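Local coordinates for bacterial Pleckstrin homology domain-containing protein (Shewanella loihica PV-4, PDB 3DCX) that is of unknown function but adopts a bacterial pleckstrin-homology fold and assembles with further copies of itself through sheets that continue from subunit to subunit, at residues Val7-Leu12 / Glu24-Ala29; Asn41-Leu46 / Tyr59-Tyr64; Phe70-Ala75 / Ala82-Trp87. All coordinates share one frame; numbering follows the deposited sequence.

Contact 1 (Val7-Leu12 / Glu24-Ala29); sequences VNLDEL and EQLALA
Val-7 and Ala-29 are joined by one direct backbone bond and by a water. Val-7 N donates to Ala-29 O at 2.9 Å, approaching from above the carbonyl plane, 37° out of it, while the water accepts from Ala-29 N at 3.1 Å and probably donates to Val-7 O. The water thus stands where a second direct backbone bond of an antiparallel pair would be expected.

Asn-8 caps the helix that follows: its OD1 accepts from Glu-11 N, which lies in the plane of the side-chain carbonyl, at 2.8 Å. The helix then lays two leucines on the strand. Leu-9 spreads its two methyls along it, CD1 lying 3.4 Å from Ala-27 O and CD2 against the methyl of Ala-29. Leu-12 has CG anti to its backbone N (chi1 -171°), which brings CD2 onto the same methyl beside Leu-9 CD2; the approach to Ala-29 CB, 3.4 Å, is tighter than usual for two carbons. Leu-26 crosses Leu-12 at about a right angle, its CD1 3.8 Å from Leu-12 CG.

Next door, strand 35-40 pairs with strand 26-32 through a classic beta bulge, Ala-27 and Leu-28 both facing Phe-39, and offers Val-38 to Leu-12 and Leu-26. Ala-27 touches Phe-115 and Leu-28 touches Thr-111, both on helix 105-116, the C-terminal helix of the PH fold.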
loop_
_atom_site.group_PDB
_atom_site.type_symbol
_atom_site.label_atom_id
_atom_site.label_comp_id
_atom_site.label_asym_id
_atom_site.label_seq_id
_atom_site.Cartn_x
_atom_site.Cartn_y
_atom_site.Cartn_z
ATOM N N VAL A 7 -15.022 29.312 -3.761
ATOM C CA VAL A 7 -14.478 30.030 -2.606
ATOM C C VAL A 7 -13.231 30.813 -2.999
ATOM O O VAL A 7 -12.385 30.321 -3.741
ATOM C CB VAL A 7 -14.136 29.066 -1.457
ATOM C CG1 VAL A 7 -13.523 29.819 -0.286
ATOM C CG2 VAL A 7 -15.383 28.309 -1.007
ATOM N N ASN A 8 -13.123 32.041 -2.512
ATOM C CA ASN A 8 -11.965 32.857 -2.780
ATOM C C ASN A 8 -10.706 32.230 -2.195
ATOM O O ASN A 8 -10.620 32.058 -0.979
ATOM C CB ASN A 8 -12.151 34.246 -2.182
ATOM C CG ASN A 8 -10.965 35.146 -2.439
ATOM O OD1 ASN A 8 -9.953 35.031 -1.784
ATOM N ND2 ASN A 8 -11.098 36.049 -3.404
ATOM N N LEU A 9 -9.736 31.936 -3.053
ATOM C CA LEU A 9 -8.552 31.185 -2.660
ATOM C C LEU A 9 -7.524 32.031 -1.919
ATOM O O LEU A 9 -6.699 31.484 -1.219
ATOM C CB LEU A 9 -7.890 30.545 -3.882
ATOM C CG LEU A 9 -8.655 29.461 -4.647
ATOM C CD1 LEU A 9 -7.753 28.863 -5.734
ATOM C CD2 LEU A 9 -9.195 28.377 -3.703
ATOM N N ASP A 10 -7.569 33.351 -2.060
ATOM C CA ASP A 10 -6.672 34.220 -1.311
ATOM C C ASP A 10 -7.040 34.248 0.163
ATOM O O ASP A 10 -6.183 34.094 1.015
ATOM C CB ASP A 10 -6.690 35.639 -1.872
ATOM C CG ASP A 10 -6.215 35.702 -3.296
ATOM O OD1 ASP A 10 -5.089 35.237 -3.564
ATOM O OD2 ASP A 10 -6.978 36.205 -4.146
ATOM N N GLU A 11 -8.321 34.429 0.454
ATOM C CA GLU A 11 -8.788 34.398 1.827
ATOM C C GLU A 11 -8.638 33.009 2.404
ATOM O O GLU A 11 -8.190 32.875 3.545
ATOM C CB GLU A 11 -10.245 34.857 1.915
ATOM C CG GLU A 11 -10.437 36.348 1.569
ATOM C CD GLU A 11 -11.902 36.748 1.326
ATOM O OE1 GLU A 11 -12.805 35.899 1.447
ATOM O OE2 GLU A 11 -12.157 37.934 1.006
ATOM N N LEU A 12 -8.965 31.976 1.619
ATOM C CA LEU A 12 -8.913 30.577 2.123
ATOM C C LEU A 12 -7.500 30.207 2.510
ATOM O O LEU A 12 -7.270 29.576 3.545
ATOM C CB LEU A 12 -9.469 29.576 1.096
ATOM C CG LEU A 12 -9.684 28.130 1.535
ATOM C CD1 LEU A 12 -10.488 28.062 2.844
ATOM C CD2 LEU A 12 -10.340 27.290 0.430
ATOM N N GLU A 24 2.721 23.967 0.003
ATOM C CA GLU A 24 1.401 23.639 -0.477
ATOM C C GLU A 24 0.699 24.875 -1.012
ATOM O O GLU A 24 0.799 25.966 -0.443
ATOM C CB GLU A 24 0.565 23.032 0.648
ATOM C CG GLU A 24 -0.746 22.416 0.157
ATOM C CD GLU A 24 -1.415 21.590 1.219
ATOM O OE1 GLU A 24 -1.144 21.827 2.433
ATOM O OE2 GLU A 24 -2.231 20.714 0.849
ATOM N N GLN A 25 -0.028 24.682 -2.104
ATOM C CA GLN A 25 -0.811 25.740 -2.726
ATOM C C GLN A 25 -2.222 25.270 -2.993
ATOM O O GLN A 25 -2.464 24.102 -3.290
ATOM C CB GLN A 25 -0.167 26.172 -4.030
ATOM C CG GLN A 25 1.137 26.892 -3.830
ATOM C CD GLN A 25 1.669 27.422 -5.127
ATOM O OE1 GLN A 25 2.615 26.864 -5.683
ATOM N NE2 GLN A 25 1.034 28.479 -5.652
ATOM N N LEU A 26 -3.158 26.209 -2.905
ATOM C CA LEU A 26 -4.554 25.929 -3.204
ATOM C C LEU A 26 -4.813 26.024 -4.697
ATOM O O LEU A 26 -4.299 26.918 -5.362
ATOM C CB LEU A 26 -5.453 26.898 -2.443
ATOM C CG LEU A 26 -5.334 26.847 -0.918
ATOM C CD1 LEU A 26 -6.378 27.767 -0.383
ATOM C CD2 LEU A 26 -5.517 25.466 -0.341
ATOM N N ALA A 27 -5.571 25.082 -5.241
ATOM C CA ALA A 27 -5.877 25.099 -6.681
ATOM C C ALA A 27 -7.327 25.499 -6.931
ATOM O O ALA A 27 -7.647 26.215 -7.888
ATOM C CB ALA A 27 -5.559 23.711 -7.354
ATOM N N LEU A 28 -8.206 25.030 -6.063
ATOM C CA LEU A 28 -9.624 25.121 -6.312
ATOM C C LEU A 28 -10.383 24.803 -5.037
ATOM O O LEU A 28 -10.011 23.889 -4.297
ATOM C CB LEU A 28 -9.973 24.106 -7.389
ATOM C CG LEU A 28 -11.305 24.127 -8.109
ATOM C CD1 LEU A 28 -11.643 25.522 -8.703
ATOM C CD2 LEU A 28 -11.209 23.057 -9.184
ATOM N N ALA A 29 -11.467 25.531 -4.786
ATOM C CA ALA A 29 -12.284 25.223 -3.655
ATOM C C ALA A 29 -13.747 25.558 -3.838
ATOM O O ALA A 29 -14.095 26.606 -4.360
ATOM C CB ALA A 29 -11.737 25.899 -2.392
HETATM O O HOH W 1 -11.773 28.348 -5.939
#

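Contact 2 (Asn41-Leu46 / Tyr59-Tyr64); sequences NKRLIL and YHSVPY
Tyr-59 leans its CB on Ile-45 CG2 at 4.4 Å. His-60 is a hydrogen-bonded partner of Leu-46, its N giving to Leu-46 O in an almost straight bond (178°) and its O taking Leu-46 N. The imidazole leads away from Leu-46, one face lying over Val-62 CG2, and its NE2 bonds to His-69 ND1 of the second subunit.

Ser-61 opposes Ile-45 without backbone bonds, and its OG takes Arg-43 NH1 at 2.8 Å, close to the guanidinium plane. Arg-43 starts with CG between backbone N and carbonyl carbon (chi1 56°) and then runs extended, rising from the face of Ile-45 and Ser-61, which brings the head group beside Ser-61; Ile-45 CD1 lies over one guanidinium face, toward its rim, and NH2 is held by Glu-24 and the carbonyl of Ile-19. A methionine in place of Arg-43 would probably leave the buried Glu-24 carboxylate without its counter-charge and Ser-61 OG without this donor.

Strands 43-50 and 56-63 are consecutive antiparallel strands of the N-terminal sheet of the PH fold, and a strand of the second subunit extends the ladder along Tyr-59 to Ser-61. Val-62 pairs with Leu-44 through two 2.7 Å bonds, Leu-44 N to Val-62 O and Val-62 N to Leu-44 O. Pro-63 sets its CA 3.4 Å from Lys-42 O, which Tyr-64 N also reaches in a weak bond. The Tyr-64 ring swings back beneath the backbone, one face under Leu-44 N, and meets Leu-44 CD2 through CE1 at 3.6 Å; its OH bonds to Thr-40 O.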
loop_
_atom_site.group_PDB
_atom_site.type_symbol
_atom_site.label_atom_id
_atom_site.label_comp_id
_atom_site.label_asym_id
_atom_site.label_seq_id
_atom_site.Cartn_x
_atom_site.Cartn_y
_atom_site.Cartn_z
ATOM N N ASN A 41 -2.448 21.421 -4.219
ATOM C CA ASN A 41 -1.543 20.669 -5.092
ATOM C C ASN A 41 -1.036 19.327 -4.498
ATOM O O ASN A 41 -0.309 18.604 -5.163
ATOM C CB ASN A 41 -0.376 21.534 -5.582
ATOM C CG ASN A 41 0.498 22.029 -4.486
ATOM O OD1 ASN A 41 0.134 22.039 -3.308
ATOM N ND2 ASN A 41 1.678 22.468 -4.867
ATOM N N LYS A 42 -1.425 19.012 -3.266
ATOM C CA LYS A 42 -0.968 17.816 -2.535
ATOM C C LYS A 42 -2.095 16.895 -2.053
ATOM O O LYS A 42 -1.875 15.712 -1.793
ATOM C CB LYS A 42 -0.207 18.250 -1.302
ATOM C CG LYS A 42 0.929 19.201 -1.535
ATOM C CD LYS A 42 2.141 18.512 -2.041
ATOM C CE LYS A 42 3.341 19.437 -1.978
ATOM N NZ LYS A 42 4.224 19.161 -3.116
ATOM N N ARG A 43 -3.282 17.446 -1.870
ATOM C CA ARG A 43 -4.379 16.688 -1.266
ATOM C C ARG A 43 -5.714 17.340 -1.515
ATOM O O ARG A 43 -5.797 18.504 -1.873
ATOM C CB ARG A 43 -4.177 16.590 0.265
ATOM C CG ARG A 43 -4.046 17.959 0.928
ATOM C CD ARG A 43 -4.113 17.963 2.466
ATOM N NE ARG A 43 -3.384 19.147 2.953
ATOM C CZ ARG A 43 -3.157 19.448 4.226
ATOM N NH1 ARG A 43 -3.637 18.698 5.220
ATOM N NH2 ARG A 43 -2.440 20.528 4.519
ATOM N N LEU A 44 -6.774 16.591 -1.249
ATOM C CA LEU A 44 -8.066 17.188 -1.002
ATOM C C LEU A 44 -8.180 17.390 0.500
ATOM O O LEU A 44 -7.721 16.543 1.283
ATOM C CB LEU A 44 -9.188 16.287 -1.466
ATOM C CG LEU A 44 -9.040 15.635 -2.838
ATOM C CD1 LEU A 44 -10.165 14.614 -3.001
ATOM C CD2 LEU A 44 -9.046 16.652 -3.962
ATOM N N ILE A 45 -8.774 18.516 0.892
ATOM C CA ILE A 45 -9.213 18.759 2.253
ATOM C C ILE A 45 -10.746 18.808 2.241
ATOM O O ILE A 45 -11.370 19.618 1.525
ATOM C CB ILE A 45 -8.595 20.033 2.859
ATOM C CG1 ILE A 45 -7.076 20.007 2.714
ATOM C CG2 ILE A 45 -8.959 20.158 4.390
ATOM C CD1 ILE A 45 -6.383 21.357 3.052
ATOM N N LEU A 46 -11.364 17.902 2.991
ATOM C CA LEU A 46 -12.800 17.868 3.077
ATOM C C LEU A 46 -13.168 18.396 4.454
ATOM O O LEU A 46 -12.825 17.796 5.472
ATOM C CB LEU A 46 -13.352 16.455 2.844
ATOM C CG LEU A 46 -12.778 15.592 1.711
ATOM C CD1 LEU A 46 -13.752 14.476 1.416
ATOM C CD2 LEU A 46 -12.485 16.386 0.459
ATOM N N TYR A 59 -11.606 18.058 9.498
ATOM C CA TYR A 59 -10.781 18.296 8.322
ATOM C C TYR A 59 -10.174 16.948 7.939
ATOM O O TYR A 59 -9.307 16.431 8.649
ATOM C CB TYR A 59 -9.651 19.291 8.626
ATOM C CG TYR A 59 -10.017 20.759 8.787
ATOM C CD1 TYR A 59 -11.269 21.187 9.218
ATOM C CD2 TYR A 59 -9.070 21.727 8.527
ATOM C CE1 TYR A 59 -11.552 22.554 9.363
ATOM C CE2 TYR A 59 -9.332 23.059 8.657
ATOM C CZ TYR A 59 -10.553 23.481 9.092
ATOM O OH TYR A 59 -10.740 24.847 9.208
ATOM N N HIS A 60 -10.670 16.382 6.846
ATOM C CA HIS A 60 -10.186 15.126 6.321
ATOM C C HIS A 60 -9.267 15.429 5.138
ATOM O O HIS A 60 -9.709 15.950 4.104
ATOM C CB HIS A 60 -11.375 14.259 5.913
ATOM C CG HIS A 60 -11.001 12.869 5.520
ATOM N ND1 HIS A 60 -11.863 12.039 4.843
ATOM C CD2 HIS A 60 -9.837 12.191 5.634
ATOM C CE1 HIS A 60 -11.255 10.889 4.596
ATOM N NE2 HIS A 60 -10.022 10.958 5.064
ATOM N N SER A 61 -7.988 15.105 5.293
ATOM C CA SER A 61 -7.005 15.220 4.197
ATOM C C SER A 61 -6.881 13.928 3.404
ATOM O O SER A 61 -6.592 12.848 3.969
ATOM C CB SER A 61 -5.633 15.610 4.736
ATOM O OG SER A 61 -5.686 16.865 5.399
ATOM N N VAL A 62 -7.105 14.038 2.094
ATOM C CA VAL A 62 -6.907 12.930 1.182
ATOM C C VAL A 62 -5.796 13.278 0.203
ATOM O O VAL A 62 -6.055 13.986 -0.779
ATOM C CB VAL A 62 -8.174 12.547 0.428
ATOM C CG1 VAL A 62 -7.929 11.193 -0.287
ATOM C CG2 VAL A 62 -9.338 12.456 1.392
ATOM N N PRO A 63 -4.563 12.818 0.483
ATOM C CA PRO A 63 -3.497 13.041 -0.485
ATOM C C PRO A 63 -3.872 12.370 -1.790
ATOM O O PRO A 63 -4.541 11.329 -1.794
ATOM C CB PRO A 63 -2.267 12.389 0.165
ATOM C CG PRO A 63 -2.608 12.296 1.623
ATOM C CD PRO A 63 -4.080 12.087 1.666
ATOM N N TYR A 64 -3.458 12.960 -2.895
ATOM C CA TYR A 64 -3.824 12.427 -4.193
ATOM C C TYR A 64 -3.277 11.028 -4.363
ATOM O O TYR A 64 -3.901 10.193 -4.996
ATOM C CB TYR A 64 -3.345 13.344 -5.304
ATOM C CG TYR A 64 -4.090 14.648 -5.348
ATOM C CD1 TYR A 64 -5.396 14.723 -5.823
ATOM C CD2 TYR A 64 -3.484 15.812 -4.927
ATOM C CE1 TYR A 64 -6.079 15.951 -5.877
ATOM C CE2 TYR A 64 -4.164 17.039 -4.957
ATOM C CZ TYR A 64 -5.454 17.106 -5.431
ATOM O OH TYR A 64 -6.093 18.341 -5.463
#

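Contact 3 (Phe70-Ala75 / Ala82-Trp87); sequences FEVETA and AELKLW
Four backbone hydrogen bonds hold Glu-71 to Lys-85 and Glu-73 to Glu-83, every donor lying in its acceptor's carbonyl plane; Lys-85 N to Glu-71 O, at 2.8 Å, is nearly straight (172°). Above these pairs the charged chains share one face. Those of Glu-71 and Lys-85 run side by side in the same direction, yet Glu-71 OE2 and Lys-85 NZ stay 4.2 Å apart, beyond a salt bridge. Glu-73 OE1 stands 4.6 Å from Glu-83 OE1 and finds its salt bridge in Lys-56 of the third subunit.

Trp-87 brings the rim of its indole to the strand, with CZ3 3.9 Å from Glu-71 CB and CE3 next to Phe-70 CA. The sheet face carrying Phe-70, Val-72, Leu-84 and Leu-86 is apolar: Val-72 CG2 meets Leu-84 CD1 at 3.8 Å, and Leu-86 CD2 touches Phe-70 CB. Ile-112 of helix 105-116 lies against Phe-70 and Leu-84.

The hairpin is therefore two-sided, apolar toward helix 105-116 of the PH fold and acidic on its other face, where Lys-85 probably offsets part of the carboxylates' mutual repulsion.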
loop_
_atom_site.group_PDB
_atom_site.type_symbol
_atom_site.label_atom_id
_atom_site.label_comp_id
_atom_site.label_asym_id
_atom_site.label_seq_id
_atom_site.Cartn_x
_atom_site.Cartn_y
_atom_site.Cartn_z
ATOM N N PHE A 70 -10.666 6.312 -9.721
ATOM C CA PHE A 70 -11.789 7.225 -9.635
ATOM C C PHE A 70 -12.647 7.121 -10.863
ATOM O O PHE A 70 -12.213 6.624 -11.888
ATOM C CB PHE A 70 -11.308 8.676 -9.386
ATOM C CG PHE A 70 -10.349 9.208 -10.424
ATOM C CD1 PHE A 70 -8.994 8.977 -10.316
ATOM C CD2 PHE A 70 -10.813 9.932 -11.505
ATOM C CE1 PHE A 70 -8.120 9.461 -11.264
ATOM C CE2 PHE A 70 -9.950 10.418 -12.466
ATOM C CZ PHE A 70 -8.589 10.205 -12.337
ATOM N N GLU A 71 -13.879 7.602 -10.744
ATOM C CA GLU A 71 -14.846 7.527 -11.812
ATOM C C GLU A 71 -15.778 8.756 -11.841
ATOM O O GLU A 71 -16.161 9.279 -10.800
ATOM C CB GLU A 71 -15.664 6.254 -11.640
ATOM C CG GLU A 71 -16.687 5.989 -12.741
ATOM C CD GLU A 71 -17.719 4.970 -12.317
ATOM O OE1 GLU A 71 -17.354 3.781 -12.182
ATOM O OE2 GLU A 71 -18.885 5.371 -12.092
ATOM N N VAL A 72 -16.103 9.222 -13.053
ATOM C CA VAL A 72 -17.153 10.215 -13.253
ATOM C C VAL A 72 -18.233 9.606 -14.121
ATOM O O VAL A 72 -17.955 8.989 -15.152
ATOM C CB VAL A 72 -16.643 11.505 -13.922
ATOM C CG1 VAL A 72 -17.812 12.504 -14.169
ATOM C CG2 VAL A 72 -15.555 12.145 -13.073
ATOM N N GLU A 73 -19.478 9.800 -13.683
ATOM C CA GLU A 73 -20.665 9.293 -14.357
ATOM C C GLU A 73 -21.486 10.534 -14.658
ATOM O O GLU A 73 -21.787 11.321 -13.754
ATOM C CB GLU A 73 -21.441 8.365 -13.426
ATOM C CG GLU A 73 -22.513 7.496 -14.037
ATOM C CD GLU A 73 -23.300 6.753 -12.948
ATOM O OE1 GLU A 73 -24.290 7.328 -12.428
ATOM O OE2 GLU A 73 -22.918 5.610 -12.602
ATOM N N THR A 74 -21.835 10.700 -15.933
ATOM C CA THR A 74 -22.532 11.895 -16.382
ATOM C C THR A 74 -23.985 11.832 -15.905
ATOM O O THR A 74 -24.503 10.749 -15.659
ATOM C CB THR A 74 -22.399 12.024 -17.918
ATOM O OG1 THR A 74 -22.945 10.869 -18.558
ATOM C CG2 THR A 74 -20.903 12.126 -18.299
ATOM N N ALA A 75 -24.617 12.990 -15.724
ATOM C CA ALA A 75 -26.058 13.047 -15.406
ATOM C C ALA A 75 -26.898 12.565 -16.589
ATOM O O ALA A 75 -26.584 12.834 -17.748
ATOM C CB ALA A 75 -26.477 14.475 -15.013
ATOM N N ALA A 82 -23.745 15.166 -12.442
ATOM C CA ALA A 82 -22.721 14.126 -12.641
ATOM C C ALA A 82 -22.197 13.721 -11.279
ATOM O O ALA A 82 -22.275 14.496 -10.325
ATOM C CB ALA A 82 -21.562 14.622 -13.538
ATOM N N GLU A 83 -21.676 12.499 -11.194
ATOM C CA GLU A 83 -21.217 11.931 -9.927
ATOM C C GLU A 83 -19.738 11.606 -9.997
ATOM O O GLU A 83 -19.285 11.030 -10.983
ATOM C CB GLU A 83 -21.992 10.655 -9.652
ATOM C CG GLU A 83 -22.170 10.342 -8.202
ATOM C CD GLU A 83 -23.033 9.119 -8.010
ATOM O OE1 GLU A 83 -22.537 7.997 -8.266
ATOM O OE2 GLU A 83 -24.197 9.289 -7.604
ATOM N N LEU A 84 -18.997 11.992 -8.963
ATOM C CA LEU A 84 -17.584 11.627 -8.824
ATOM C C LEU A 84 -17.466 10.570 -7.724
ATOM O O LEU A 84 -17.968 10.769 -6.620
ATOM C CB LEU A 84 -16.730 12.853 -8.468
ATOM C CG LEU A 84 -15.228 12.724 -8.145
ATOM C CD1 LEU A 84 -14.439 12.393 -9.410
ATOM C CD2 LEU A 84 -14.692 14.004 -7.512
ATOM N N LYS A 85 -16.847 9.438 -8.057
ATOM C CA LYS A 85 -16.500 8.407 -7.099
ATOM C C LYS A 85 -14.970 8.403 -6.943
ATOM O O LYS A 85 -14.224 8.372 -7.942
ATOM C CB LYS A 85 -16.960 7.040 -7.584
ATOM C CG LYS A 85 -18.453 6.937 -7.909
ATOM C CD LYS A 85 -18.829 5.476 -8.176
ATOM C CE LYS A 85 -20.323 5.252 -8.008
ATOM N NZ LYS A 85 -20.734 3.967 -8.632
ATOM N N LEU A 86 -14.506 8.480 -5.699
ATOM C CA LEU A 86 -13.052 8.432 -5.400
ATOM C C LEU A 86 -12.816 7.241 -4.514
ATOM O O LEU A 86 -13.430 7.136 -3.456
ATOM C CB LEU A 86 -12.564 9.675 -4.679
ATOM C CG LEU A 86 -12.663 11.056 -5.350
ATOM C CD1 LEU A 86 -12.226 12.117 -4.341
ATOM C CD2 LEU A 86 -11.832 11.181 -6.620
ATOM N N TRP A 87 -11.959 6.321 -4.952
ATOM C CA TRP A 87 -11.600 5.198 -4.093
ATOM C C TRP A 87 -10.352 5.557 -3.352
ATOM O O TRP A 87 -9.362 5.951 -3.944
ATOM C CB TRP A 87 -11.399 3.941 -4.887
ATOM C CG TRP A 87 -12.641 3.277 -5.248
ATOM C CD1 TRP A 87 -13.267 2.244 -4.562
ATOM C CD2 TRP A 87 -13.451 3.547 -6.384
ATOM N NE1 TRP A 87 -14.397 1.866 -5.225
ATOM C CE2 TRP A 87 -14.533 2.636 -6.352
ATOM C CE3 TRP A 87 -13.361 4.454 -7.443
ATOM C CZ2 TRP A 87 -15.524 2.630 -7.310
ATOM C CZ3 TRP A 87 -14.332 4.435 -8.405
ATOM C CH2 TRP A 87 -15.409 3.521 -8.338
#

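In the fold
Contacts 1 and 2 work on one sheet and are tied directly: Glu-24 OE1, from 24-29, forms a salt bridge to Arg-43 NH2 at 2.8 Å, and their centres are 13 Å apart. Contact 3 belongs to the other sheet, its centre about 17 Å from that of contact 2; the two meet where Leu-44 CD1 packs on Leu-86 CD1 at 3.5 Å. Contacts 1 and 3 lie on opposite sides of the chain's centre, with nearest atoms about 10 Å apart. Helix 105-116 touches residues of all three. Contacts 2 and 3 both join strands of other subunits, and a methylpentanediol, probably from crystallisation, sits against the Val-72 side chain.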